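Local coordinates for rhamnosidase B (Bacillus sp., PDB 2OKX), which hydrolyses terminal alpha-L-rhamnosidic bonds, releasing rhamnose, as an alpha-L-rhamnosidase of glycoside hydrolase family 78, probably with inversion at the anomeric carbon, at residues 211-216 with 430-435; 234-239 with 345-350; 240-245 with 303-308; 396-401 with 478-483; 683-688 with 794-799. All blocks are in the same frame, centred on the assembly; numbering follows the deposited sequence.

Interaction 1: 211-216 with 430-435; sequences LSRVKA and PVFEDG
Arg213 and Phe432 form the middle of this contact, in which a loop of the concanavalin-like domain leads into strand 436-443, which runs antiparallel to strand 207-215; just beyond, the backbones of Val214 and Asp436 hydrogen-bond. The apolar part is a CH-pi contact: Arg213 CB sits over the ring centre of Phe432, 3.8 Å from the centroid. Leu211 adds its two methyls, Leu211 CD2 at the ring edge 3.7 Å from Phe432 CZ, and Leu211 CD1 reaching Pro430 CD at 3.8 Å. The polar part begins where the arginine chain bends at chi3 (67°), which turns Arg213 NH1 back to the Asp434 carbonyl O at 2.6 Å, within the guanidinium plane. Glu408 of strand 406-410 makes a salt bridge to Arg213 NE. The extended chain of Lys215 crosses Asp434 at about a right angle, and Lys215 NZ makes a salt bridge to Asp434 OD1 at 2.7 Å, from above the carboxylate plane. A water accepts from Arg213 NH1 and donates to the same Asp434 OD1, at 2.6 Å.

Interaction 2: 234-239 with 345-350; sequences VNHANP and QSEYID
Glu347 lays its carboxylate over the ring of His236, and its side chain is the one to follow. From CB it runs out extended, CG lying opposite the backbone N (chi1 173°). Glu347 CG passes 3.9 Å from His236 NE2 and 4.0 Å from Asn238 CB. Glu347 CD comes next, 3.6 Å from His236 CE1. At the tip Glu347 OE2 stands over the middle of the His236 imidazole, 3.1 Å above its plane, and the two flat groups are stacked only 20° apart. The histidine nitrogens are at a poor angle for bonding to that oxygen; instead Asn238 ND2 donates to Glu347 OE2 at 2.8 Å, on the anti side but somewhat out of the carboxylate plane. The other end of the amide, Asn238 OD1, accepts from the backbone N of Ser623, a residue of the loop ahead of helix 627-644.

All this takes place in domain D2, where the loop entering strand 240-252 meets the end of strand 345-347, its neighbour in an antiparallel sheet. Pro239 O takes the Tyr348 backbone N-H almost dead straight (178°, 2.8 Å), and a CA-H...O contact from Glu347 approaches the same oxygen. Beside the amide, Ile349 CD1 packs closely on Asn238, 3.3 Å from CG; the two side chains cross obliquely. Arg226 NH1 bonds to the carbonyl oxygens of His236 and Asn238.

Interaction 3: 240-245 with 303-308; sequences VSYCGY and VDITSS
Tyr242 and Ser307 make a hydrogen-bonded antiparallel pair, each backbone N donating to the other's O at 3.0 Å. The non-hydrogen-bonded pairs Ser241-Ser308 and Tyr245-Asp304 lie to either side, with CA-H...O contacts such as Ser241 CA to Ser307 O at 3.2 Å. Between Tyr242-Ser307 and Tyr245-Asp304 the ladder is broken: Gly244 O accepts from Ile305 N, but Gly244 N turns to a side chain, Thr306 OG1, at 3.2 Å. Thr306 OG1 in turn donates to the syn lone pair of Asp304 OD2. Asp304 OD2 also takes Thr306 N from above the carboxylate plane at 2.9 Å, closing an Asx turn. Asp304 OD1 has its own partners in the hydroxyls of Ser269 and Tyr364.

Packing is carried by the tyrosines. A chi1 of 45° sets the Tyr242 ring between backbone N and carbonyl carbon, with Ser307 O over one face and Tyr242 CE2 3.2 Å from Ile305 O, while its OH bonds to Asp309. Tyr245 lays CD2 3.5 Å from Asp304 CA. Within domain D2 this pairing joins strands 240-252 and 297-309; helix 225-229 packs on Tyr242 and Ile305, helix 362-370 on Tyr245 and Thr306, and strand 345-347 lies beyond Ser241.

Interaction 4: 396-401 with 478-483; sequences NVFGSN and HTYGLD
A capped helix start meets a type II beta turn here: Phe398, in the first turn of helix 397-402, points its ring into the Thr479-Leu482 turn that links strands 475-477 and 485-489 of the concanavalin-like domain. The cap itself is Asn396, whose OD1 accepts from Gly399 N at 3.0 Å, the donor standing above the plane of the amide. Asn396 ND2 is hydrogen-bonded to His315 ND1.

A chi1 of -175° directs the Phe398 ring outward from the helix and into the bend of the turn. Phe398 CE1 comes 3.7 Å from Thr479 OG1 and equally near Leu482 O, while Phe398 CZ lies 3.9 Å from Tyr480 CA and also touches the tyrosine ring at CD1. The two oxygens near Phe398 CE1 are already joined to each other, since Thr479 OG1 donates to Leu482 O within the carbonyl plane; this bond ties the turn across its mouth. Tyr480 is held at its far end by Glu287.

Asp483 crosses Phe398 at about a right angle and puts OD2 3.4 Å from Phe398 CB. His315 takes part again by bonding to Asp483 OD1, thus linking cap and turn. A water completes the join, accepting from Phe398 N and donating to Asp483 OD2 at 2.7 Å.

Interaction 5: 683-688 with 794-799; sequences DWAPID and AFVQIG
Val796 is the bump of this contact, and the bend Ala685-Pro686-Ile687 is the hollow that receives it. Val796 CG1 lies 3.8 Å from Pro686 CD and 4.0 Å from Ala685 CB, with Ile687 CG1 a little farther off. The second methyl, Val796 CG2, rests against Pro686 O at 3.5 Å. The valine's chi1 of 172° thus has one methyl meeting the proline ring at CD and the other the carbonyl.

A smaller knob works in the opposite direction. Ala685 CB presses on the backbone of the other loop, 3.6 Å from Gln797 O. Next to it the chain narrows at Gly799, whose bare CA lies 3.8 Å from Trp684 O and lets the two backbones come close. Asp683 fastens this end: its OD1 accepts from Gly799 N at 2.9 Å, on the syn side and 22° out of the carboxylate plane, while OD2 holds the hydroxyl of Ser800. A water donates to both Trp684 O and Gly799 O, bridging the loops beside the glycine.

Ser800 leads directly into helix 801-813. The loop before strand 694-695 thus meets the loop between helices 778-789 and 801-813 within the six-hairpin glycosidase domain, a helical barrel of the (alpha/alpha)6 kind, as in other family 78 rhamnosidases.

From the N terminus, strand 207-215 opens the first and widest of the early loops, which interaction 1 closes at 430-435. Inside that span lie interaction 2, closing at 345-350, and within it interaction 3, at 303-308; these two share the D2 sheet and touch where Ser346 O probably bonds to Ser241 N. Interaction 4 starts at 396-401, before interaction 1 has closed, and ends at 478-483, so the two cross; they meet where Ala216 packs on Ser400, with centres about 19 Å apart. Together they tie strand 207-215 and helix 397-402 to loops of the concanavalin-like domain. Interaction 5 follows separately, joining loops of the helical catalytic domain, its nearest atoms about 10 Å from those of interaction 2.

Interaction 1: 211-216 with 430-435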
# COMPACT_ATOMS: atom_id res chain seq x y z
N LEU A 211 -13.97 12.24 -22.74
CA LEU A 211 -15.12 12.88 -22.11
C LEU A 211 -16.28 12.00 -22.55
O LEU A 211 -16.36 11.60 -23.71
CB LEU A 211 -15.31 14.32 -22.61
CG LEU A 211 -16.43 15.08 -21.89
CD1 LEU A 211 -16.19 16.58 -21.99
CD2 LEU A 211 -17.77 14.71 -22.49
N SER A 212 -17.18 11.67 -21.63
CA SER A 212 -18.30 10.82 -21.97
C SER A 212 -19.56 11.23 -21.25
O SER A 212 -19.51 11.86 -20.19
CB SER A 212 -17.99 9.36 -21.59
OG SER A 212 -16.79 8.89 -22.18
N ARG A 213 -20.70 10.89 -21.84
CA ARG A 213 -21.99 11.15 -21.21
C ARG A 213 -22.27 9.79 -20.57
O ARG A 213 -22.31 8.77 -21.26
CB ARG A 213 -23.06 11.47 -22.25
CG ARG A 213 -24.46 11.65 -21.64
CD ARG A 213 -25.47 12.15 -22.68
NE ARG A 213 -25.75 11.17 -23.72
CZ ARG A 213 -26.83 10.38 -23.73
NH1 ARG A 213 -27.73 10.46 -22.76
NH2 ARG A 213 -27.01 9.52 -24.72
N VAL A 214 -22.43 9.77 -19.25
CA VAL A 214 -22.65 8.50 -18.57
C VAL A 214 -23.77 8.51 -17.53
O VAL A 214 -24.29 9.56 -17.16
CB VAL A 214 -21.35 8.06 -17.86
CG1 VAL A 214 -20.18 8.08 -18.85
CG2 VAL A 214 -21.06 8.98 -16.68
N LYS A 215 -24.12 7.32 -17.07
CA LYS A 215 -25.15 7.14 -16.05
C LYS A 215 -24.77 6.00 -15.12
O LYS A 215 -24.31 4.95 -15.59
CB LYS A 215 -26.51 6.82 -16.68
CG LYS A 215 -27.15 7.97 -17.44
CD LYS A 215 -28.49 7.52 -18.01
CE LYS A 215 -29.20 8.66 -18.73
NZ LYS A 215 -30.45 8.19 -19.39
N ALA A 216 -24.95 6.21 -13.82
CA ALA A 216 -24.67 5.19 -12.82
C ALA A 216 -25.96 4.40 -12.62
O ALA A 216 -27.02 4.82 -13.08
CB ALA A 216 -24.27 5.85 -11.51
N PRO A 430 -19.39 20.50 -20.60
CA PRO A 430 -20.68 20.46 -21.27
C PRO A 430 -21.73 19.89 -20.32
O PRO A 430 -21.43 19.03 -19.49
CB PRO A 430 -20.42 19.55 -22.46
CG PRO A 430 -19.42 18.58 -21.91
CD PRO A 430 -18.47 19.51 -21.18
N VAL A 431 -22.95 20.38 -20.45
CA VAL A 431 -24.05 19.89 -19.63
C VAL A 431 -24.93 19.05 -20.55
O VAL A 431 -25.41 19.53 -21.57
CB VAL A 431 -24.90 21.04 -19.07
CG1 VAL A 431 -26.06 20.48 -18.26
CG2 VAL A 431 -24.03 21.94 -18.20
N PHE A 432 -25.10 17.78 -20.20
CA PHE A 432 -25.93 16.89 -21.00
C PHE A 432 -27.35 16.93 -20.48
O PHE A 432 -27.58 17.02 -19.27
CB PHE A 432 -25.38 15.46 -20.94
CG PHE A 432 -24.00 15.32 -21.52
CD1 PHE A 432 -22.93 14.92 -20.72
CD2 PHE A 432 -23.76 15.63 -22.86
CE1 PHE A 432 -21.64 14.82 -21.25
CE2 PHE A 432 -22.47 15.53 -23.40
CZ PHE A 432 -21.42 15.13 -22.58
N GLU A 433 -28.32 16.87 -21.39
CA GLU A 433 -29.72 16.90 -20.99
C GLU A 433 -30.08 15.66 -20.20
O GLU A 433 -30.81 15.73 -19.21
CB GLU A 433 -30.63 17.01 -22.21
CG GLU A 433 -32.09 17.23 -21.83
CD GLU A 433 -33.01 17.21 -23.03
OE1 GLU A 433 -33.11 16.15 -23.68
OE2 GLU A 433 -33.64 18.25 -23.31
N ASP A 434 -29.55 14.52 -20.62
CA ASP A 434 -29.83 13.26 -19.95
C ASP A 434 -28.55 12.47 -19.68
O ASP A 434 -28.12 11.68 -20.52
CB ASP A 434 -30.78 12.40 -20.79
CG ASP A 434 -31.24 11.16 -20.05
OD1 ASP A 434 -31.67 10.21 -20.73
OD2 ASP A 434 -31.17 11.14 -18.81
N GLY A 435 -27.95 12.69 -18.52
CA GLY A 435 -26.73 11.97 -18.19
C GLY A 435 -25.70 12.84 -17.50
O GLY A 435 -25.83 14.06 -17.47
O HOH W 1 -30.21 8.97 -22.56

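Interaction 2: 234-239 with 345-350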
# COMPACT_ATOMS: atom_id res chain seq x y z
N VAL A 234 -13.75 -4.94 14.16
CA VAL A 234 -13.28 -3.56 14.05
C VAL A 234 -12.00 -3.34 14.86
O VAL A 234 -11.23 -2.41 14.60
CB VAL A 234 -14.33 -2.54 14.57
CG1 VAL A 234 -15.60 -2.62 13.73
CG2 VAL A 234 -14.63 -2.82 16.04
N ASN A 235 -11.76 -4.22 15.83
CA ASN A 235 -10.59 -4.09 16.69
C ASN A 235 -9.30 -4.73 16.19
O ASN A 235 -8.27 -4.64 16.85
CB ASN A 235 -10.94 -4.63 18.08
CG ASN A 235 -12.07 -3.86 18.72
OD1 ASN A 235 -12.00 -2.64 18.88
ND2 ASN A 235 -13.13 -4.56 19.09
N HIS A 236 -9.35 -5.38 15.03
CA HIS A 236 -8.14 -5.99 14.48
C HIS A 236 -8.22 -6.01 12.96
O HIS A 236 -9.26 -5.68 12.39
CB HIS A 236 -7.97 -7.42 15.00
CG HIS A 236 -9.01 -8.37 14.50
ND1 HIS A 236 -10.12 -8.71 15.24
CD2 HIS A 236 -9.12 -9.03 13.33
CE1 HIS A 236 -10.88 -9.53 14.54
NE2 HIS A 236 -10.29 -9.74 13.37
N ALA A 237 -7.13 -6.41 12.31
CA ALA A 237 -7.09 -6.46 10.86
C ALA A 237 -6.78 -7.86 10.35
O ALA A 237 -6.19 -8.02 9.29
CB ALA A 237 -6.07 -5.47 10.32
N ASN A 238 -7.17 -8.87 11.13
CA ASN A 238 -6.96 -10.25 10.72
C ASN A 238 -8.16 -10.65 9.89
O ASN A 238 -9.25 -10.10 10.03
CB ASN A 238 -6.88 -11.18 11.93
CG ASN A 238 -5.70 -10.88 12.82
OD1 ASN A 238 -4.56 -10.77 12.35
ND2 ASN A 238 -5.95 -10.77 14.12
N PRO A 239 -7.98 -11.62 8.98
CA PRO A 239 -9.10 -12.06 8.16
C PRO A 239 -10.14 -12.75 9.05
O PRO A 239 -9.78 -13.41 10.01
CB PRO A 239 -8.47 -13.05 7.20
CG PRO A 239 -7.05 -12.58 7.08
CD PRO A 239 -6.71 -12.20 8.50
N GLN A 345 -18.72 -18.24 12.39
CA GLN A 345 -17.66 -17.31 12.04
C GLN A 345 -16.32 -17.79 12.58
O GLN A 345 -16.24 -18.79 13.28
CB GLN A 345 -17.96 -15.94 12.62
CG GLN A 345 -18.28 -15.99 14.10
CD GLN A 345 -18.54 -14.63 14.69
OE1 GLN A 345 -17.61 -13.91 15.05
NE2 GLN A 345 -19.81 -14.26 14.80
N SER A 346 -15.27 -17.04 12.25
CA SER A 346 -13.94 -17.38 12.71
C SER A 346 -12.95 -16.27 12.35
O SER A 346 -13.21 -15.48 11.44
CB SER A 346 -13.48 -18.71 12.12
OG SER A 346 -13.39 -18.65 10.71
N GLU A 347 -11.85 -16.23 13.08
CA GLU A 347 -10.80 -15.25 12.85
C GLU A 347 -9.55 -16.04 12.50
O GLU A 347 -9.22 -17.00 13.19
CB GLU A 347 -10.55 -14.42 14.11
CG GLU A 347 -9.36 -13.48 14.02
CD GLU A 347 -9.18 -12.65 15.27
OE1 GLU A 347 -9.82 -12.99 16.29
OE2 GLU A 347 -8.41 -11.66 15.24
N TYR A 348 -8.87 -15.64 11.44
CA TYR A 348 -7.69 -16.36 10.99
C TYR A 348 -6.36 -15.70 11.31
O TYR A 348 -6.08 -14.58 10.87
CB TYR A 348 -7.78 -16.60 9.48
CG TYR A 348 -6.63 -17.39 8.91
CD1 TYR A 348 -6.35 -18.68 9.36
CD2 TYR A 348 -5.83 -16.86 7.89
CE1 TYR A 348 -5.30 -19.42 8.82
CE2 TYR A 348 -4.78 -17.60 7.34
CZ TYR A 348 -4.53 -18.88 7.81
OH TYR A 348 -3.49 -19.61 7.27
N ILE A 349 -5.54 -16.40 12.10
CA ILE A 349 -4.21 -15.94 12.47
C ILE A 349 -3.32 -16.99 11.80
O ILE A 349 -3.20 -18.11 12.30
CB ILE A 349 -3.98 -15.98 13.99
CG1 ILE A 349 -5.09 -15.21 14.71
CG2 ILE A 349 -2.62 -15.40 14.34
CD1 ILE A 349 -5.18 -13.75 14.34
N ASP A 350 -2.72 -16.63 10.67
CA ASP A 350 -1.91 -17.57 9.89
C ASP A 350 -0.72 -18.24 10.56
O ASP A 350 -0.15 -19.17 9.98
CB ASP A 350 -1.47 -16.92 8.57
CG ASP A 350 -0.62 -15.67 8.76
OD1 ASP A 350 -0.68 -14.80 7.87
OD2 ASP A 350 0.11 -15.58 9.77

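Interaction 3: 240-245 with 303-308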
# COMPACT_ATOMS: atom_id res chain seq x y z
N VAL A 240 -11.41 -12.56 8.74
CA VAL A 240 -12.46 -13.24 9.49
C VAL A 240 -13.35 -13.89 8.44
O VAL A 240 -13.34 -13.49 7.28
CB VAL A 240 -13.34 -12.28 10.34
CG1 VAL A 240 -12.48 -11.51 11.32
CG2 VAL A 240 -14.12 -11.34 9.44
N SER A 241 -14.08 -14.92 8.84
CA SER A 241 -15.00 -15.57 7.92
C SER A 241 -16.37 -15.54 8.58
O SER A 241 -16.48 -15.61 9.80
CB SER A 241 -14.57 -17.02 7.67
OG SER A 241 -13.35 -17.07 6.95
N TYR A 242 -17.40 -15.39 7.77
CA TYR A 242 -18.76 -15.36 8.29
C TYR A 242 -19.68 -16.13 7.37
O TYR A 242 -19.40 -16.28 6.18
CB TYR A 242 -19.28 -13.93 8.48
CG TYR A 242 -18.99 -12.98 7.33
CD1 TYR A 242 -17.97 -12.03 7.43
CD2 TYR A 242 -19.73 -13.04 6.15
CE1 TYR A 242 -17.69 -11.16 6.37
CE2 TYR A 242 -19.46 -12.17 5.09
CZ TYR A 242 -18.44 -11.23 5.21
OH TYR A 242 -18.16 -10.38 4.16
N CYS A 243 -20.77 -16.63 7.94
CA CYS A 243 -21.75 -17.40 7.20
C CYS A 243 -23.09 -16.67 7.31
O CYS A 243 -23.54 -16.37 8.41
CB CYS A 243 -21.86 -18.79 7.81
SG CYS A 243 -23.08 -19.86 7.02
N GLY A 244 -23.71 -16.39 6.18
CA GLY A 244 -24.98 -15.70 6.20
C GLY A 244 -25.37 -15.12 4.86
O GLY A 244 -24.74 -15.41 3.84
N TYR A 245 -26.42 -14.30 4.86
CA TYR A 245 -26.90 -13.68 3.63
C TYR A 245 -27.19 -12.21 3.80
O TYR A 245 -27.23 -11.68 4.91
CB TYR A 245 -28.22 -14.32 3.16
CG TYR A 245 -28.24 -15.82 3.04
CD1 TYR A 245 -28.40 -16.63 4.16
CD2 TYR A 245 -28.14 -16.43 1.79
CE1 TYR A 245 -28.47 -18.02 4.04
CE2 TYR A 245 -28.20 -17.81 1.66
CZ TYR A 245 -28.36 -18.59 2.78
OH TYR A 245 -28.41 -19.96 2.64
N VAL A 303 -28.85 -12.88 -1.07
CA VAL A 303 -27.50 -13.03 -1.61
C VAL A 303 -26.63 -13.73 -0.58
O VAL A 303 -26.45 -13.23 0.53
CB VAL A 303 -26.87 -11.66 -1.94
CG1 VAL A 303 -25.46 -11.85 -2.51
CG2 VAL A 303 -27.75 -10.90 -2.93
N ASP A 304 -26.10 -14.90 -0.93
CA ASP A 304 -25.24 -15.63 -0.00
C ASP A 304 -23.90 -14.91 0.04
O ASP A 304 -23.27 -14.72 -1.00
CB ASP A 304 -25.05 -17.07 -0.48
CG ASP A 304 -24.25 -17.91 0.51
OD1 ASP A 304 -24.07 -19.11 0.25
OD2 ASP A 304 -23.82 -17.38 1.55
N ILE A 305 -23.47 -14.51 1.23
CA ILE A 305 -22.20 -13.80 1.39
C ILE A 305 -21.19 -14.60 2.22
O ILE A 305 -20.16 -14.07 2.63
CB ILE A 305 -22.40 -12.42 2.06
CG1 ILE A 305 -23.09 -12.59 3.41
CG2 ILE A 305 -23.19 -11.51 1.13
CD1 ILE A 305 -23.27 -11.29 4.19
N THR A 306 -21.51 -15.87 2.46
CA THR A 306 -20.64 -16.75 3.25
C THR A 306 -19.25 -16.77 2.62
O THR A 306 -19.09 -17.19 1.47
CB THR A 306 -21.20 -18.18 3.27
OG1 THR A 306 -22.50 -18.16 3.87
CG2 THR A 306 -20.29 -19.10 4.08
N SER A 307 -18.25 -16.32 3.37
CA SER A 307 -16.90 -16.26 2.84
C SER A 307 -15.90 -15.70 3.85
O SER A 307 -16.22 -15.44 5.00
CB SER A 307 -16.88 -15.34 1.63
OG SER A 307 -17.28 -14.03 2.02
N SER A 308 -14.67 -15.53 3.37
CA SER A 308 -13.60 -14.94 4.15
C SER A 308 -13.60 -13.48 3.72
O SER A 308 -13.77 -13.18 2.54
CB SER A 308 -12.26 -15.58 3.80
OG SER A 308 -11.21 -14.99 4.54

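Interaction 4: 396-401 with 478-483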
# COMPACT_ATOMS: atom_id res chain seq x y z
N ASN A 396 -22.04 5.64 -3.69
CA ASN A 396 -20.99 4.71 -4.09
C ASN A 396 -20.31 5.03 -5.42
O ASN A 396 -20.74 4.59 -6.49
CB ASN A 396 -21.62 3.31 -4.12
CG ASN A 396 -20.64 2.23 -4.52
OD1 ASN A 396 -19.43 2.45 -4.56
ND2 ASN A 396 -21.16 1.04 -4.80
N VAL A 397 -19.21 5.77 -5.34
CA VAL A 397 -18.47 6.16 -6.53
C VAL A 397 -17.89 4.97 -7.29
O VAL A 397 -17.96 4.92 -8.51
CB VAL A 397 -17.34 7.15 -6.19
CG1 VAL A 397 -16.55 7.51 -7.45
CG2 VAL A 397 -17.94 8.41 -5.56
N PHE A 398 -17.32 4.01 -6.56
CA PHE A 398 -16.72 2.84 -7.21
C PHE A 398 -17.75 2.05 -8.01
O PHE A 398 -17.56 1.81 -9.21
CB PHE A 398 -16.07 1.94 -6.15
CG PHE A 398 -15.33 0.76 -6.74
CD1 PHE A 398 -14.08 0.93 -7.33
CD2 PHE A 398 -15.89 -0.51 -6.70
CE1 PHE A 398 -13.40 -0.16 -7.88
CE2 PHE A 398 -15.22 -1.61 -7.24
CZ PHE A 398 -13.96 -1.44 -7.84
N GLY A 399 -18.84 1.65 -7.36
CA GLY A 399 -19.86 0.89 -8.05
C GLY A 399 -20.44 1.62 -9.23
O GLY A 399 -20.78 1.01 -10.25
N SER A 400 -20.56 2.94 -9.10
CA SER A 400 -21.10 3.79 -10.15
C SER A 400 -20.15 3.90 -11.34
O SER A 400 -20.55 4.31 -12.43
CB SER A 400 -21.40 5.19 -9.60
OG SER A 400 -22.37 5.14 -8.56
N ASN A 401 -18.88 3.55 -11.13
CA ASN A 401 -17.90 3.59 -12.21
C ASN A 401 -17.70 2.22 -12.84
O ASN A 401 -17.50 2.11 -14.06
CB ASN A 401 -16.56 4.13 -11.69
CG ASN A 401 -16.41 5.61 -11.92
OD1 ASN A 401 -16.18 6.06 -13.04
ND2 ASN A 401 -16.55 6.40 -10.85
N HIS A 478 -10.27 -1.94 -13.31
CA HIS A 478 -10.82 -1.38 -12.08
C HIS A 478 -10.07 -1.89 -10.87
O HIS A 478 -9.59 -3.02 -10.86
CB HIS A 478 -12.31 -1.68 -11.98
CG HIS A 478 -13.14 -0.89 -12.94
ND1 HIS A 478 -13.74 -1.46 -14.04
CD2 HIS A 478 -13.40 0.43 -13.01
CE1 HIS A 478 -14.34 -0.52 -14.75
NE2 HIS A 478 -14.15 0.64 -14.14
N THR A 479 -9.97 -1.04 -9.85
CA THR A 479 -9.26 -1.40 -8.63
C THR A 479 -10.12 -2.23 -7.68
O THR A 479 -10.37 -1.82 -6.55
CB THR A 479 -8.74 -0.13 -7.91
OG1 THR A 479 -9.84 0.72 -7.57
CG2 THR A 479 -7.80 0.65 -8.82
N TYR A 480 -10.57 -3.40 -8.15
CA TYR A 480 -11.40 -4.28 -7.32
C TYR A 480 -10.68 -4.48 -5.99
O TYR A 480 -9.49 -4.82 -5.97
CB TYR A 480 -11.58 -5.64 -8.00
CG TYR A 480 -12.16 -5.57 -9.39
CD1 TYR A 480 -13.48 -5.16 -9.60
CD2 TYR A 480 -11.38 -5.88 -10.50
CE1 TYR A 480 -14.00 -5.07 -10.89
CE2 TYR A 480 -11.89 -5.80 -11.79
CZ TYR A 480 -13.20 -5.39 -11.98
OH TYR A 480 -13.69 -5.30 -13.26
N GLY A 481 -11.40 -4.27 -4.89
CA GLY A 481 -10.80 -4.41 -3.58
C GLY A 481 -10.30 -3.08 -3.04
O GLY A 481 -9.81 -3.00 -1.91
N LEU A 482 -10.45 -2.04 -3.85
CA LEU A 482 -10.00 -0.70 -3.46
C LEU A 482 -10.96 0.39 -3.91
O LEU A 482 -11.05 0.69 -5.10
CB LEU A 482 -8.62 -0.42 -4.06
CG LEU A 482 -8.06 0.99 -3.87
CD1 LEU A 482 -7.63 1.18 -2.42
CD2 LEU A 482 -6.87 1.20 -4.81
N ASP A 483 -11.69 0.96 -2.97
CA ASP A 483 -12.60 2.06 -3.29
C ASP A 483 -11.72 3.30 -3.33
O ASP A 483 -11.69 4.09 -2.38
CB ASP A 483 -13.68 2.19 -2.22
CG ASP A 483 -14.85 1.26 -2.45
OD1 ASP A 483 -14.67 0.03 -2.37
OD2 ASP A 483 -15.96 1.78 -2.73
O HOH W 2 -16.54 4.27 -3.59

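Interaction 5: 683-688 with 794-799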
# COMPACT_ATOMS: atom_id res chain seq x y z
N ASP A 683 7.18 -16.58 -3.73
CA ASP A 683 6.80 -15.94 -4.99
C ASP A 683 5.35 -16.22 -5.41
O ASP A 683 4.72 -17.17 -4.94
CB ASP A 683 7.74 -16.43 -6.10
CG ASP A 683 7.65 -15.59 -7.36
OD1 ASP A 683 8.12 -16.06 -8.42
OD2 ASP A 683 7.13 -14.45 -7.28
N TRP A 684 4.82 -15.38 -6.29
CA TRP A 684 3.45 -15.55 -6.79
C TRP A 684 3.51 -16.45 -8.01
O TRP A 684 3.38 -16.00 -9.15
CB TRP A 684 2.82 -14.19 -7.16
CG TRP A 684 2.60 -13.27 -5.99
CD1 TRP A 684 3.15 -12.04 -5.80
CD2 TRP A 684 1.78 -13.52 -4.84
NE1 TRP A 684 2.73 -11.50 -4.60
CE2 TRP A 684 1.88 -12.39 -3.99
CE3 TRP A 684 0.96 -14.59 -4.44
CZ2 TRP A 684 1.20 -12.30 -2.77
CZ3 TRP A 684 0.28 -14.50 -3.22
CH2 TRP A 684 0.41 -13.36 -2.41
N ALA A 685 3.72 -17.74 -7.77
CA ALA A 685 3.81 -18.73 -8.83
C ALA A 685 3.42 -20.09 -8.27
O ALA A 685 3.40 -20.28 -7.05
CB ALA A 685 5.23 -18.78 -9.38
N PRO A 686 3.10 -21.06 -9.15
CA PRO A 686 2.70 -22.42 -8.79
C PRO A 686 3.73 -23.24 -8.01
O PRO A 686 3.84 -24.45 -8.20
CB PRO A 686 2.39 -23.06 -10.15
CG PRO A 686 1.99 -21.90 -10.99
CD PRO A 686 3.00 -20.86 -10.60
N ILE A 687 4.49 -22.57 -7.14
CA ILE A 687 5.49 -23.25 -6.32
C ILE A 687 4.75 -24.11 -5.31
O ILE A 687 3.72 -23.69 -4.77
CB ILE A 687 6.36 -22.24 -5.54
CG1 ILE A 687 7.25 -21.45 -6.49
CG2 ILE A 687 7.20 -22.97 -4.49
CD1 ILE A 687 8.05 -20.36 -5.81
N ASP A 688 5.25 -25.32 -5.05
CA ASP A 688 4.60 -26.18 -4.08
C ASP A 688 5.09 -25.72 -2.71
O ASP A 688 6.01 -26.29 -2.12
CB ASP A 688 4.96 -27.65 -4.33
CG ASP A 688 4.02 -28.61 -3.62
OD1 ASP A 688 2.89 -28.20 -3.28
OD2 ASP A 688 4.41 -29.78 -3.41
N ALA A 794 10.06 -27.10 -17.95
CA ALA A 794 9.19 -27.97 -17.18
C ALA A 794 9.09 -27.49 -15.74
O ALA A 794 8.13 -27.80 -15.03
CB ALA A 794 9.71 -29.40 -17.20
N PHE A 795 10.09 -26.73 -15.31
CA PHE A 795 10.11 -26.19 -13.95
C PHE A 795 9.13 -25.03 -13.84
O PHE A 795 8.78 -24.40 -14.84
CB PHE A 795 11.50 -25.66 -13.60
CG PHE A 795 12.49 -26.72 -13.21
CD1 PHE A 795 13.73 -26.36 -12.68
CD2 PHE A 795 12.20 -28.07 -13.38
CE1 PHE A 795 14.66 -27.33 -12.31
CE2 PHE A 795 13.13 -29.04 -13.02
CZ PHE A 795 14.36 -28.67 -12.48
N VAL A 796 8.68 -24.76 -12.62
CA VAL A 796 7.79 -23.64 -12.38
C VAL A 796 8.67 -22.43 -12.68
O VAL A 796 9.85 -22.43 -12.32
CB VAL A 796 7.31 -23.59 -10.91
CG1 VAL A 796 6.55 -22.30 -10.65
CG2 VAL A 796 6.42 -24.79 -10.61
N GLN A 797 8.12 -21.41 -13.33
CA GLN A 797 8.90 -20.23 -13.68
C GLN A 797 8.70 -19.06 -12.71
O GLN A 797 7.75 -19.05 -11.92
CB GLN A 797 8.55 -19.78 -15.10
CG GLN A 797 8.76 -20.84 -16.17
CD GLN A 797 10.21 -21.29 -16.27
OE1 GLN A 797 11.12 -20.47 -16.41
NE2 GLN A 797 10.44 -22.60 -16.21
N ILE A 798 9.61 -18.09 -12.77
CA ILE A 798 9.54 -16.91 -11.92
C ILE A 798 8.27 -16.13 -12.26
O ILE A 798 8.00 -15.84 -13.42
CB ILE A 798 10.77 -16.00 -12.13
CG1 ILE A 798 12.03 -16.71 -11.62
CG2 ILE A 798 10.58 -14.67 -11.41
CD1 ILE A 798 13.30 -15.91 -11.79
N GLY A 799 7.49 -15.80 -11.23
CA GLY A 799 6.24 -15.10 -11.47
C GLY A 799 6.17 -13.62 -11.17
O GLY A 799 5.14 -12.99 -11.40
O HOH W 3 2.49 -13.71 -10.77